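Side-chain contacts in trehalose synthase regulatory protein (Candida albicans, PDB 5HUS), which probably regulates the enzyme complex that makes trehalose and has a C-terminal domain built like a trehalose-phosphate phosphatase of the haloacid dehalogenase (HAD) clan: residues A[246-251]-A[261-266]; A[4-9]-A[274-279]; A[70-75]-A[210-215]; A[250-255]-A[284-289]; A[12-17]-A[21-26]. All blocks are in the same frame, centred on the assembly; numbering follows the deposited sequence.

Contact 1 of 5, residues A[246-251]-A[261-266]; sequences VLYSGG and EYVNSL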
# COMPACT_ATOMS: atom_id res chain seq x y z
N VAL A 246 6.53 11.47 9.44
CA VAL A 246 5.97 10.47 8.53
C VAL A 246 4.46 10.41 8.67
O VAL A 246 3.92 10.44 9.78
CB VAL A 246 6.56 9.06 8.79
CG1 VAL A 246 6.00 8.05 7.79
CG2 VAL A 246 8.07 9.09 8.73
N LEU A 247 3.76 10.35 7.54
CA LEU A 247 2.31 10.26 7.54
C LEU A 247 1.86 9.13 6.63
O LEU A 247 2.40 8.96 5.54
CB LEU A 247 1.69 11.59 7.10
CG LEU A 247 0.16 11.77 7.13
CD1 LEU A 247 -0.18 13.23 7.35
CD2 LEU A 247 -0.52 11.27 5.86
N TYR A 248 0.88 8.36 7.07
CA TYR A 248 0.28 7.34 6.22
C TYR A 248 -1.22 7.52 6.21
O TYR A 248 -1.83 7.69 7.27
CB TYR A 248 0.64 5.93 6.71
CG TYR A 248 -0.04 4.81 5.95
CD1 TYR A 248 -1.30 4.35 6.32
CD2 TYR A 248 0.56 4.24 4.83
CE1 TYR A 248 -1.94 3.35 5.61
CE2 TYR A 248 -0.07 3.24 4.11
CZ TYR A 248 -1.31 2.79 4.51
OH TYR A 248 -1.95 1.78 3.82
N SER A 249 -1.82 7.51 5.02
CA SER A 249 -3.26 7.56 4.89
C SER A 249 -3.75 6.34 4.12
O SER A 249 -3.12 5.94 3.14
CB SER A 249 -3.72 8.84 4.19
OG SER A 249 -5.13 8.86 4.08
N GLY A 250 -4.86 5.77 4.55
CA GLY A 250 -5.40 4.62 3.86
C GLY A 250 -6.88 4.46 4.06
O GLY A 250 -7.60 5.44 4.27
N GLY A 251 -7.34 3.22 3.98
CA GLY A 251 -8.72 2.89 4.25
C GLY A 251 -8.81 1.95 5.43
O GLY A 251 -7.92 1.92 6.28
N GLU A 261 -0.42 0.55 12.28
CA GLU A 261 0.31 0.12 13.46
C GLU A 261 1.81 0.34 13.30
O GLU A 261 2.49 0.76 14.24
CB GLU A 261 -0.00 -1.34 13.77
CG GLU A 261 -1.44 -1.57 14.21
CD GLU A 261 -1.77 -3.04 14.40
OE1 GLU A 261 -0.83 -3.86 14.46
OE2 GLU A 261 -2.97 -3.38 14.48
N TYR A 262 2.33 0.07 12.11
CA TYR A 262 3.76 0.27 11.84
C TYR A 262 4.15 1.74 11.89
O TYR A 262 5.13 2.11 12.54
CB TYR A 262 4.15 -0.33 10.48
CG TYR A 262 5.60 -0.06 10.11
CD1 TYR A 262 6.64 -0.37 10.99
CD2 TYR A 262 5.93 0.51 8.89
CE1 TYR A 262 7.96 -0.12 10.66
CE2 TYR A 262 7.25 0.77 8.55
CZ TYR A 262 8.26 0.45 9.44
OH TYR A 262 9.58 0.70 9.11
N VAL A 263 3.39 2.59 11.20
CA VAL A 263 3.70 4.01 11.18
C VAL A 263 3.52 4.61 12.58
O VAL A 263 4.30 5.46 12.99
CB VAL A 263 2.83 4.77 10.15
CG1 VAL A 263 3.03 6.27 10.27
CG2 VAL A 263 3.20 4.29 8.75
N ASN A 264 2.51 4.15 13.32
CA ASN A 264 2.32 4.58 14.71
C ASN A 264 3.54 4.26 15.56
O ASN A 264 3.96 5.07 16.40
CB ASN A 264 1.08 3.94 15.32
CG ASN A 264 -0.21 4.58 14.85
OD1 ASN A 264 -0.20 5.65 14.25
ND2 ASN A 264 -1.33 3.93 15.14
N SER A 265 4.10 3.08 15.34
CA SER A 265 5.24 2.61 16.12
C SER A 265 6.53 3.38 15.79
O SER A 265 7.47 3.37 16.58
CB SER A 265 5.45 1.11 15.89
OG SER A 265 6.10 0.84 14.66
N LEU A 266 6.55 4.06 14.65
CA LEU A 266 7.74 4.81 14.23
C LEU A 266 7.97 6.06 15.08
O LEU A 266 9.01 6.71 14.95
CB LEU A 266 7.62 5.22 12.76
CG LEU A 266 7.79 4.10 11.75
CD1 LEU A 266 7.55 4.61 10.33
CD2 LEU A 266 9.17 3.47 11.87

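Contact 2 of 5, residues A[4-9]-A[274-279]; sequences VPFTKN and LTVTLI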
# COMPACT_ATOMS: atom_id res chain seq x y z
N VAL A 4 -10.80 11.14 16.15
CA VAL A 4 -10.69 12.58 16.02
C VAL A 4 -10.59 12.93 14.54
O VAL A 4 -9.84 12.30 13.79
CB VAL A 4 -9.48 13.14 16.80
CG1 VAL A 4 -8.23 12.31 16.52
CG2 VAL A 4 -9.25 14.61 16.47
N PRO A 5 -11.39 13.91 14.09
CA PRO A 5 -11.36 14.35 12.70
C PRO A 5 -10.01 14.93 12.28
O PRO A 5 -9.43 15.74 13.00
CB PRO A 5 -12.45 15.43 12.65
CG PRO A 5 -13.39 15.05 13.74
CD PRO A 5 -12.51 14.52 14.84
N PHE A 6 -9.52 14.49 11.13
CA PHE A 6 -8.33 15.06 10.52
C PHE A 6 -8.62 16.52 10.15
O PHE A 6 -9.63 16.82 9.52
CB PHE A 6 -7.94 14.23 9.28
CG PHE A 6 -6.58 14.54 8.73
CD1 PHE A 6 -6.40 14.67 7.35
CD2 PHE A 6 -5.48 14.66 9.55
CE1 PHE A 6 -5.15 14.94 6.82
CE2 PHE A 6 -4.22 14.93 9.03
CZ PHE A 6 -4.06 15.08 7.66
N THR A 7 -7.75 17.43 10.58
CA THR A 7 -7.92 18.85 10.33
C THR A 7 -6.64 19.48 9.80
O THR A 7 -5.57 18.89 9.88
CB THR A 7 -8.35 19.61 11.61
OG1 THR A 7 -7.31 19.51 12.59
CG2 THR A 7 -9.63 19.01 12.18
N LYS A 8 -6.76 20.69 9.25
CA LYS A 8 -5.58 21.43 8.80
C LYS A 8 -4.63 21.71 9.95
O LYS A 8 -3.41 21.67 9.78
CB LYS A 8 -5.99 22.75 8.14
CG LYS A 8 -6.76 22.58 6.84
CD LYS A 8 -6.94 23.90 6.11
CE LYS A 8 -7.71 23.71 4.81
NZ LYS A 8 -7.70 24.93 3.96
N ASN A 9 -5.18 21.99 11.13
CA ASN A 9 -4.36 22.27 12.30
C ASN A 9 -3.54 21.06 12.73
O ASN A 9 -2.36 21.19 13.03
CB ASN A 9 -5.23 22.76 13.47
CG ASN A 9 -5.70 24.18 13.28
OD1 ASN A 9 -5.08 24.96 12.55
ND2 ASN A 9 -6.79 24.54 13.94
N LEU A 274 1.77 10.39 11.93
CA LEU A 274 0.34 10.60 11.86
C LEU A 274 -0.27 9.53 10.97
O LEU A 274 0.23 9.27 9.88
CB LEU A 274 0.01 12.01 11.34
CG LEU A 274 -1.45 12.51 11.34
CD1 LEU A 274 -1.47 14.03 11.32
CD2 LEU A 274 -2.25 11.97 10.15
N THR A 275 -1.33 8.91 11.45
CA THR A 275 -2.08 7.96 10.65
C THR A 275 -3.51 8.46 10.52
O THR A 275 -4.11 8.91 11.50
CB THR A 275 -2.06 6.55 11.26
OG1 THR A 275 -2.43 6.63 12.64
CG2 THR A 275 -0.67 5.95 11.16
N VAL A 276 -4.06 8.38 9.31
CA VAL A 276 -5.42 8.83 9.07
C VAL A 276 -6.12 7.88 8.11
O VAL A 276 -5.53 7.44 7.12
CB VAL A 276 -5.45 10.28 8.52
CG1 VAL A 276 -4.52 10.43 7.32
CG2 VAL A 276 -6.87 10.70 8.16
N THR A 277 -7.37 7.54 8.41
CA THR A 277 -8.12 6.65 7.55
C THR A 277 -9.32 7.35 6.93
O THR A 277 -9.91 8.23 7.54
CB THR A 277 -8.61 5.40 8.31
OG1 THR A 277 -9.28 4.52 7.39
CG2 THR A 277 -9.58 5.77 9.43
N LEU A 278 -9.64 6.95 5.71
CA LEU A 278 -10.89 7.33 5.07
C LEU A 278 -12.03 6.57 5.73
O LEU A 278 -11.96 5.36 5.90
CB LEU A 278 -10.83 7.03 3.57
CG LEU A 278 -9.94 7.97 2.75
CD1 LEU A 278 -9.60 7.35 1.41
CD2 LEU A 278 -10.65 9.29 2.56
N ILE A 279 -13.07 7.30 6.12
CA ILE A 279 -14.24 6.69 6.75
C ILE A 279 -15.49 7.08 5.99
O ILE A 279 -15.50 8.06 5.23
CB ILE A 279 -14.38 7.11 8.22
CG1 ILE A 279 -14.61 8.62 8.33
CG2 ILE A 279 -13.15 6.71 9.01
CD1 ILE A 279 -14.66 9.13 9.76

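Contact 3 of 5, residues A[70-75]-A[210-215]; sequences FVYLLS and SCHNSN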
# COMPACT_ATOMS: atom_id res chain seq x y z
N PHE A 70 8.16 14.54 0.54
CA PHE A 70 8.16 13.45 -0.43
C PHE A 70 6.84 12.69 -0.32
O PHE A 70 6.52 12.15 0.73
CB PHE A 70 9.34 12.52 -0.19
CG PHE A 70 10.66 13.23 -0.11
CD1 PHE A 70 11.26 13.46 1.12
CD2 PHE A 70 11.28 13.69 -1.25
CE1 PHE A 70 12.47 14.13 1.20
CE2 PHE A 70 12.49 14.36 -1.18
CZ PHE A 70 13.08 14.58 0.05
N VAL A 71 6.09 12.67 -1.42
CA VAL A 71 4.79 12.01 -1.45
C VAL A 71 4.85 10.74 -2.28
O VAL A 71 5.30 10.77 -3.42
CB VAL A 71 3.70 12.94 -2.03
CG1 VAL A 71 2.35 12.24 -2.02
CG2 VAL A 71 3.64 14.24 -1.23
N TYR A 72 4.42 9.63 -1.68
CA TYR A 72 4.38 8.33 -2.36
C TYR A 72 2.97 7.76 -2.41
O TYR A 72 2.25 7.80 -1.42
CB TYR A 72 5.30 7.31 -1.67
CG TYR A 72 6.75 7.53 -2.01
CD1 TYR A 72 7.45 8.59 -1.47
CD2 TYR A 72 7.41 6.67 -2.88
CE1 TYR A 72 8.78 8.81 -1.79
CE2 TYR A 72 8.74 6.87 -3.21
CZ TYR A 72 9.41 7.95 -2.67
OH TYR A 72 10.74 8.14 -2.99
N LEU A 73 2.60 7.24 -3.57
CA LEU A 73 1.37 6.48 -3.73
C LEU A 73 1.61 5.00 -3.47
O LEU A 73 2.53 4.42 -4.05
CB LEU A 73 0.80 6.67 -5.13
CG LEU A 73 -0.38 5.75 -5.47
CD1 LEU A 73 -1.64 6.25 -4.79
CD2 LEU A 73 -0.56 5.66 -6.99
N LEU A 74 0.80 4.39 -2.61
CA LEU A 74 0.84 2.95 -2.38
C LEU A 74 -0.38 2.36 -3.06
O LEU A 74 -1.52 2.71 -2.72
CB LEU A 74 0.87 2.62 -0.89
CG LEU A 74 0.76 1.13 -0.51
CD1 LEU A 74 1.93 0.32 -1.07
CD2 LEU A 74 0.68 0.97 1.01
N SER A 75 -0.15 1.49 -4.03
CA SER A 75 -1.20 0.99 -4.91
C SER A 75 -1.06 -0.50 -5.13
O SER A 75 0.05 -1.03 -5.14
CB SER A 75 -1.14 1.72 -6.26
OG SER A 75 -2.02 1.15 -7.21
N SER A 210 13.78 4.60 4.65
CA SER A 210 15.24 4.49 4.75
C SER A 210 15.96 5.33 3.69
O SER A 210 16.95 5.98 3.98
CB SER A 210 15.69 3.03 4.63
OG SER A 210 15.18 2.26 5.70
N CYS A 211 15.45 5.31 2.46
CA CYS A 211 16.07 6.05 1.38
C CYS A 211 16.12 7.54 1.67
O CYS A 211 17.15 8.18 1.50
CB CYS A 211 15.34 5.80 0.06
SG CYS A 211 15.62 4.16 -0.60
N HIS A 212 14.99 8.09 2.11
CA HIS A 212 14.94 9.51 2.38
C HIS A 212 15.53 9.86 3.75
O HIS A 212 16.07 10.95 3.94
CB HIS A 212 13.50 10.02 2.25
CG HIS A 212 12.97 9.95 0.85
ND1 HIS A 212 13.33 10.86 -0.12
CD2 HIS A 212 12.13 9.07 0.26
CE1 HIS A 212 12.73 10.55 -1.25
NE2 HIS A 212 11.99 9.47 -1.05
N ASN A 213 15.46 8.92 4.68
CA ASN A 213 15.96 9.16 6.04
C ASN A 213 17.49 9.09 6.12
O ASN A 213 18.11 9.81 6.90
CB ASN A 213 15.36 8.15 7.02
CG ASN A 213 15.52 8.57 8.47
OD1 ASN A 213 15.46 9.76 8.80
ND2 ASN A 213 15.72 7.60 9.35
N SER A 214 18.08 8.21 5.33
CA SER A 214 19.52 7.98 5.39
C SER A 214 20.23 8.41 4.12
O SER A 214 21.42 8.16 3.95
CB SER A 214 19.81 6.50 5.67
OG SER A 214 19.13 6.06 6.83
N ASN A 215 19.47 9.06 3.23
CA ASN A 215 19.98 9.51 1.94
C ASN A 215 20.65 8.40 1.12
O ASN A 215 21.79 8.55 0.68
CB ASN A 215 20.96 10.67 2.12
CG ASN A 215 20.52 11.91 1.38
OD1 ASN A 215 20.55 11.96 0.15
ND2 ASN A 215 20.11 12.93 2.13

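Contact 4 of 5, residues A[250-255]-A[284-289]; sequences GGLTSI and EETKTA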
# COMPACT_ATOMS: atom_id res chain seq x y z
N GLY A 250 -4.86 5.77 4.55
CA GLY A 250 -5.40 4.62 3.86
C GLY A 250 -6.88 4.46 4.06
O GLY A 250 -7.60 5.44 4.27
N GLY A 251 -7.34 3.22 3.98
CA GLY A 251 -8.72 2.89 4.25
C GLY A 251 -8.81 1.95 5.43
O GLY A 251 -7.92 1.92 6.28
N LEU A 252 -9.89 1.18 5.49
CA LEU A 252 -10.11 0.26 6.59
C LEU A 252 -10.03 -1.17 6.09
O LEU A 252 -11.05 -1.84 5.93
CB LEU A 252 -11.46 0.52 7.25
CG LEU A 252 -11.62 1.92 7.83
CD1 LEU A 252 -13.09 2.25 8.03
CD2 LEU A 252 -10.85 2.03 9.14
N THR A 253 -8.82 -1.61 5.79
CA THR A 253 -8.57 -2.99 5.43
C THR A 253 -7.53 -3.56 6.39
O THR A 253 -6.89 -2.80 7.11
CB THR A 253 -8.06 -3.14 3.98
OG1 THR A 253 -6.78 -2.50 3.85
CG2 THR A 253 -9.03 -2.50 3.00
N SER A 254 -7.36 -4.87 6.39
CA SER A 254 -6.38 -5.52 7.26
C SER A 254 -4.97 -5.05 6.95
O SER A 254 -4.13 -4.91 7.84
CB SER A 254 -6.47 -7.04 7.13
OG SER A 254 -7.73 -7.52 7.56
N ILE A 255 -4.72 -4.81 5.67
CA ILE A 255 -3.41 -4.37 5.22
C ILE A 255 -3.16 -2.92 5.64
O ILE A 255 -2.06 -2.59 6.08
CB ILE A 255 -3.27 -4.52 3.69
CG1 ILE A 255 -3.09 -6.01 3.36
CG2 ILE A 255 -2.09 -3.71 3.17
CD1 ILE A 255 -2.71 -6.28 1.92
N GLU A 284 -18.42 3.06 10.13
CA GLU A 284 -18.14 3.79 11.36
C GLU A 284 -17.88 2.89 12.56
O GLU A 284 -17.18 3.28 13.50
CB GLU A 284 -19.30 4.74 11.68
CG GLU A 284 -19.48 5.87 10.69
CD GLU A 284 -20.68 6.75 11.01
OE1 GLU A 284 -21.82 6.24 10.94
OE2 GLU A 284 -20.48 7.94 11.33
N GLU A 285 -18.43 1.68 12.54
CA GLU A 285 -18.26 0.77 13.67
C GLU A 285 -17.03 -0.13 13.52
O GLU A 285 -16.65 -0.83 14.46
CB GLU A 285 -19.51 -0.10 13.86
CG GLU A 285 -20.63 0.60 14.62
CD GLU A 285 -21.38 1.59 13.76
OE1 GLU A 285 -21.59 1.30 12.57
OE2 GLU A 285 -21.76 2.66 14.29
N THR A 286 -16.39 -0.10 12.35
CA THR A 286 -15.18 -0.89 12.15
C THR A 286 -14.03 -0.36 13.00
O THR A 286 -13.79 0.84 13.07
CB THR A 286 -14.74 -0.90 10.67
OG1 THR A 286 -14.10 0.34 10.35
CG2 THR A 286 -15.93 -1.11 9.75
N LYS A 287 -13.31 -1.28 13.65
CA LYS A 287 -12.18 -0.89 14.50
C LYS A 287 -10.94 -0.56 13.68
O LYS A 287 -10.69 -1.16 12.64
CB LYS A 287 -11.87 -2.01 15.49
CG LYS A 287 -12.97 -2.24 16.52
CD LYS A 287 -13.09 -1.06 17.46
CE LYS A 287 -14.31 -1.18 18.36
NZ LYS A 287 -15.57 -1.15 17.56
N THR A 288 -10.17 0.42 14.15
CA THR A 288 -8.94 0.82 13.46
C THR A 288 -7.88 1.34 14.41
O THR A 288 -8.18 1.82 15.51
CB THR A 288 -9.22 1.91 12.41
OG1 THR A 288 -8.01 2.23 11.72
CG2 THR A 288 -9.77 3.16 13.08
N ALA A 289 -6.62 1.26 13.97
CA ALA A 289 -5.50 1.80 14.73
C ALA A 289 -5.12 3.19 14.24
O ALA A 289 -4.25 3.84 14.82
CB ALA A 289 -4.31 0.86 14.65

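Contact 5 of 5, residues A[12-17]-A[21-26]; sequences KDWCSV and RLIILA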
# COMPACT_ATOMS: atom_id res chain seq x y z
N LYS A 12 -0.85 20.68 10.12
CA LYS A 12 0.17 21.72 10.26
C LYS A 12 1.03 21.50 11.50
O LYS A 12 2.22 21.82 11.51
CB LYS A 12 -0.46 23.11 10.31
CG LYS A 12 -1.01 23.58 8.98
CD LYS A 12 0.07 23.54 7.90
CE LYS A 12 -0.44 24.14 6.61
NZ LYS A 12 0.61 24.16 5.55
N ASP A 13 0.42 20.97 12.56
CA ASP A 13 1.17 20.59 13.75
C ASP A 13 2.17 19.49 13.42
O ASP A 13 3.32 19.52 13.85
CB ASP A 13 0.23 20.12 14.86
CG ASP A 13 -0.47 21.28 15.55
OD1 ASP A 13 0.01 22.43 15.41
OD2 ASP A 13 -1.49 21.04 16.23
N TRP A 14 1.71 18.51 12.64
CA TRP A 14 2.57 17.42 12.19
C TRP A 14 3.72 17.95 11.33
O TRP A 14 4.85 17.46 11.42
CB TRP A 14 1.73 16.39 11.42
CG TRP A 14 2.53 15.33 10.71
CD1 TRP A 14 2.98 14.15 11.24
CD2 TRP A 14 2.97 15.35 9.35
NE1 TRP A 14 3.67 13.44 10.29
CE2 TRP A 14 3.68 14.16 9.12
CE3 TRP A 14 2.83 16.27 8.30
CZ2 TRP A 14 4.25 13.85 7.88
CZ3 TRP A 14 3.40 15.97 7.07
CH2 TRP A 14 4.10 14.76 6.88
N CYS A 15 3.44 18.95 10.50
CA CYS A 15 4.45 19.58 9.66
C CYS A 15 5.48 20.39 10.45
O CYS A 15 6.53 20.75 9.92
CB CYS A 15 3.80 20.52 8.64
SG CYS A 15 2.86 19.74 7.33
N SER A 16 5.16 20.69 11.70
CA SER A 16 5.98 21.60 12.49
C SER A 16 7.25 20.92 12.98
O SER A 16 7.44 20.71 14.18
CB SER A 16 5.18 22.15 13.67
OG SER A 16 5.86 23.24 14.27
N VAL A 17 8.12 20.57 12.03
CA VAL A 17 9.37 19.89 12.35
C VAL A 17 10.52 20.47 11.55
O VAL A 17 10.32 21.17 10.56
CB VAL A 17 9.29 18.37 12.06
CG1 VAL A 17 8.30 17.68 12.99
CG2 VAL A 17 8.93 18.12 10.60
N ARG A 21 9.78 15.52 5.32
CA ARG A 21 8.46 14.97 5.61
C ARG A 21 8.12 13.91 4.57
O ARG A 21 8.19 14.18 3.37
CB ARG A 21 7.40 16.07 5.61
CG ARG A 21 7.78 17.32 6.40
CD ARG A 21 6.87 18.47 6.01
NE ARG A 21 7.34 19.76 6.49
CZ ARG A 21 6.84 20.93 6.08
NH1 ARG A 21 5.87 20.95 5.18
NH2 ARG A 21 7.32 22.07 6.56
N LEU A 22 7.74 12.72 5.03
CA LEU A 22 7.41 11.60 4.15
C LEU A 22 5.93 11.30 4.27
O LEU A 22 5.41 11.07 5.37
CB LEU A 22 8.23 10.36 4.50
CG LEU A 22 7.87 9.09 3.72
CD1 LEU A 22 8.10 9.28 2.23
CD2 LEU A 22 8.67 7.92 4.26
N ILE A 23 5.24 11.32 3.13
CA ILE A 23 3.80 11.10 3.10
C ILE A 23 3.50 9.93 2.19
O ILE A 23 3.90 9.92 1.03
CB ILE A 23 3.05 12.35 2.63
CG1 ILE A 23 3.27 13.50 3.62
CG2 ILE A 23 1.57 12.05 2.46
CD1 ILE A 23 2.72 14.84 3.18
N ILE A 24 2.81 8.93 2.73
CA ILE A 24 2.47 7.73 1.97
C ILE A 24 0.96 7.61 1.90
O ILE A 24 0.29 7.52 2.93
CB ILE A 24 3.11 6.47 2.60
CG1 ILE A 24 4.63 6.58 2.52
CG2 ILE A 24 2.61 5.21 1.89
CD1 ILE A 24 5.37 5.57 3.35
N LEU A 25 0.43 7.66 0.68
CA LEU A 25 -1.01 7.64 0.47
C LEU A 25 -1.45 6.35 -0.20
O LEU A 25 -1.11 6.10 -1.36
CB LEU A 25 -1.44 8.85 -0.37
CG LEU A 25 -0.98 10.22 0.16
CD1 LEU A 25 -1.46 11.35 -0.76
CD2 LEU A 25 -1.48 10.41 1.58
N ALA A 26 -2.20 5.53 0.53
CA ALA A 26 -2.77 4.30 -0.04
C ALA A 26 -4.14 4.63 -0.61
O ALA A 26 -5.13 4.66 0.11
CB ALA A 26 -2.87 3.20 1.02

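Contact 1 of 5, residues A[246-251]-A[261-266]
The two methyls of V263 are set by a first torsion of 172°: CG1 lies anti to the backbone N, while CG2 falls beside that N and faces Y248 on the strand. In Y248 the ring carbon CG also stands anti to its own backbone N (chi1 175°), which carries the ring along the strand and leaves CB as the part presented to the helix. V263 CG2 therefore rests on Y248 CB at 3.7 Å and reaches the aromatic ring at a slant. The other methyl, CG1, meets V246 CG1 more loosely, 4.3 Å away. A single valine thus bridges two strand residues two positions apart, which is what the alternation of a beta strand provides: V246 and Y248 face the helix and L247 turns to the opposite face of the sheet.

All three touching residues are buried, and the join between them is wholly apolar. The polar end of Y248 lies beyond it, where its OH is hydrogen-bonded to D256 and N259 near the start of the same helix and its ring meets that of Y260.

The contact belongs to the beta-alpha-beta unit of strand 243-250, helix 254-265 and strand 272-278. V263 also touches T275 of the second strand, L209 of helix 200-213 closes on V246, and strand 20-26 flanks Y248 through I24 and A26.

Contact 2 of 5, residues A[4-9]-A[274-279]
F6 meets L274 and V276 with two different parts of its side chain. The ring edge goes to L274: F6 CE2 lies 3.7 Å from L274 CD1, and L274 CD2 is equally near, with CD1 close to the plane of the ring. V276 works on the face. Its CB sits over one side of the ring, and V276 CG2 approaches F6 CB and F6 CG at 3.9 Å each. The side chains of F6 and V276 run at about a right angle, so the valine methyl presses on the root of the phenylalanine while the leucine meets its far rim. With V276 CG1 between the backbone N and the carbonyl carbon (chi1 52°), CG2 is left anti to that N and meets the ring.

F6 follows strand 4-5, which is not the neighbour of strand 272-278. In the parallel part of the main sheet of this Rossmann-like domain, strand 292-294 runs between the two, and the contact passes over it from the loop between strand 4-5 and helix 8-15. V294 of the intervening strand touches both F6 and V276.

Further out, L300, I303 and L304 of helix 297-304 pack on F6, as does F11 from helix 8-15, while W14 of that helix lies against L274. The backbone of F6 is bonded to G293, and T7, directly after it, is the N-cap of helix 8-15 through OG1 and the A10 N. On the other face of strand 272-278, T275 OG1 is hydrogen-bonded to N264 OD1 and T291 N.

Contact 3 of 5, residues A[70-75]-A[210-215]
H212 is packed against F70 by its face and held by Y72 at its edge. The tight part is the stack: the F70 and H212 rings lie face to face with centroids 4.0 Å apart and planes inclined by 26°. They are offset, so that H212 ND1 sits over the centre of the phenyl ring, 3.4 Å above its plane. F70 CB adds a CH-pi contact to the imidazole, 4.2 Å from the H212 ring centroid. At the buried end, Y72 OH comes into the imidazole plane and forms a 2.7 Å hydrogen bond with H212 NE2. Those two rings meet rim to rim, with planes at 70°.

The other side is looser. F70 and H212 are partly exposed, so the stack borders the surface, while Y72 is buried.

Chemically, the stack limits tilting of the imidazole and the tyrosine bond limits its rotation, giving H212 a defined orientation. The geometry lets either Y72 OH or H212 NE2 donate. The hydroxyl is also bonded to the I105 N, so its position is fixed twice over. A neutral imidazole could accept from or donate to the hydroxyl through NE2, whereas a protonated one would have to donate.

Contact 4 of 5, residues A[250-255]-A[284-289]
L252 lies in the loop that leads from strand 243-250 into helix 254-265, at the C-terminal ends of the parallel strands, and it packs there on T286 and T288 of the loop that follows strand 272-278. Its two methyls divide the work. L252 CD1 comes to 3.2 Å from T286 OG1, a close carbon-to-oxygen contact, whereas L252 CD2 lies 3.7 Å from T288 CB and 3.8 Å from T288 OG1. With CG beside the backbone N of L252 (chi1 -60°), the branched end is thrown across to the facing loop. It meets T288 at about a right angle, and T286 lies aslant to it.

Both threonine hydroxyls have hydrogen-bond partners outside the two segments. T286 OG1 is bonded to the N283 carbonyl just ahead of it, and N283 also touches L252. T288 OG1 bonds to E257 OE2 and to the A290 N. The other oxygen of E257 takes the A289 N, so one carboxylate from the first turn of helix 254-265 grips the loop at two successive residues and sets the position against which the L252 methyl lies. T277, on the neighbouring strand, touches the same leucine.

Directly after L252, T253 is the N-cap of the helix, and its OG1 is hydrogen-bonded to D256 OD2. The contact lies at the surface, with T286 exposed. Loops at this end of the sheet are where HAD phosphatases build their active sites, and the strand-to-helix turn carrying L252 probably corresponds to the position of their fourth motif.

Contact 5 of 5, residues A[12-17]-A[21-26]
R21 can be followed from CB outwards along the end of helix 8-15. Its CB lies 3.8 Å from W14 CH2, oblique to the indole. CG is next, 4.4 Å from V17 CG2, a loose touch. From CG the chain runs extended to NE, bringing the guanidinium alongside C15. C15 CB stands over the centre of that flat group, 4.0 Å above its plane, and R21 NH1 passes 3.9 Å from C15 SG. R21 NE and NH2 are each 3.7 Å from C15 O, too far for a hydrogen bond; that carbonyl is taken instead by the V17 N in the inverse gamma turn centred on S16. The guanidinium and the indole are turned 68° against each other, so they do not stack. A long, weak ion pair joins R21 NH2 to D68.

W14 turns its six-membered ring toward the strand. CG anti to the backbone N (chi1 171°) sends the ring off the helix, and W14 CH2 meets I23 CG1 at 3.6 Å. W14 NE1 makes a weak hydrogen bond to V246 O on the adjoining strand. The arginine chain and the indole touch at R21 CB and W14 CH2, then diverge to C15 and I23. Helix 8-15 connects parallel strands 4-5 and 20-26 of one sheet in a beta-alpha-beta crossover that passes over three intervening strands into the middle of a Rossmann-like HAD core.

How the contacts relate
Contacts 1, 2, 3 and 5 involve the main sheet's parallel part, with strand 20-26 of contact 5 in its middle; contact 4 starts from strand residue G250. The neighbours of strand 20-26 are strand 243-250 of contact 1, probably joined by L247 N to L22 O at 2.8 Å, and strand 69-74 of contact 3, by Y72 N to I23 O at 2.8 Å. Contact 2 adds strand 272-278, where L278 N meets G250 O at 2.9 Å. Contacts 1 and 5 have centres about 10 Å apart, contacts 3 and 4 about 23 Å. Contact 4 shares G250 and G251 with contact 1 and lies among the loops that form the active-site end in related HAD phosphatases.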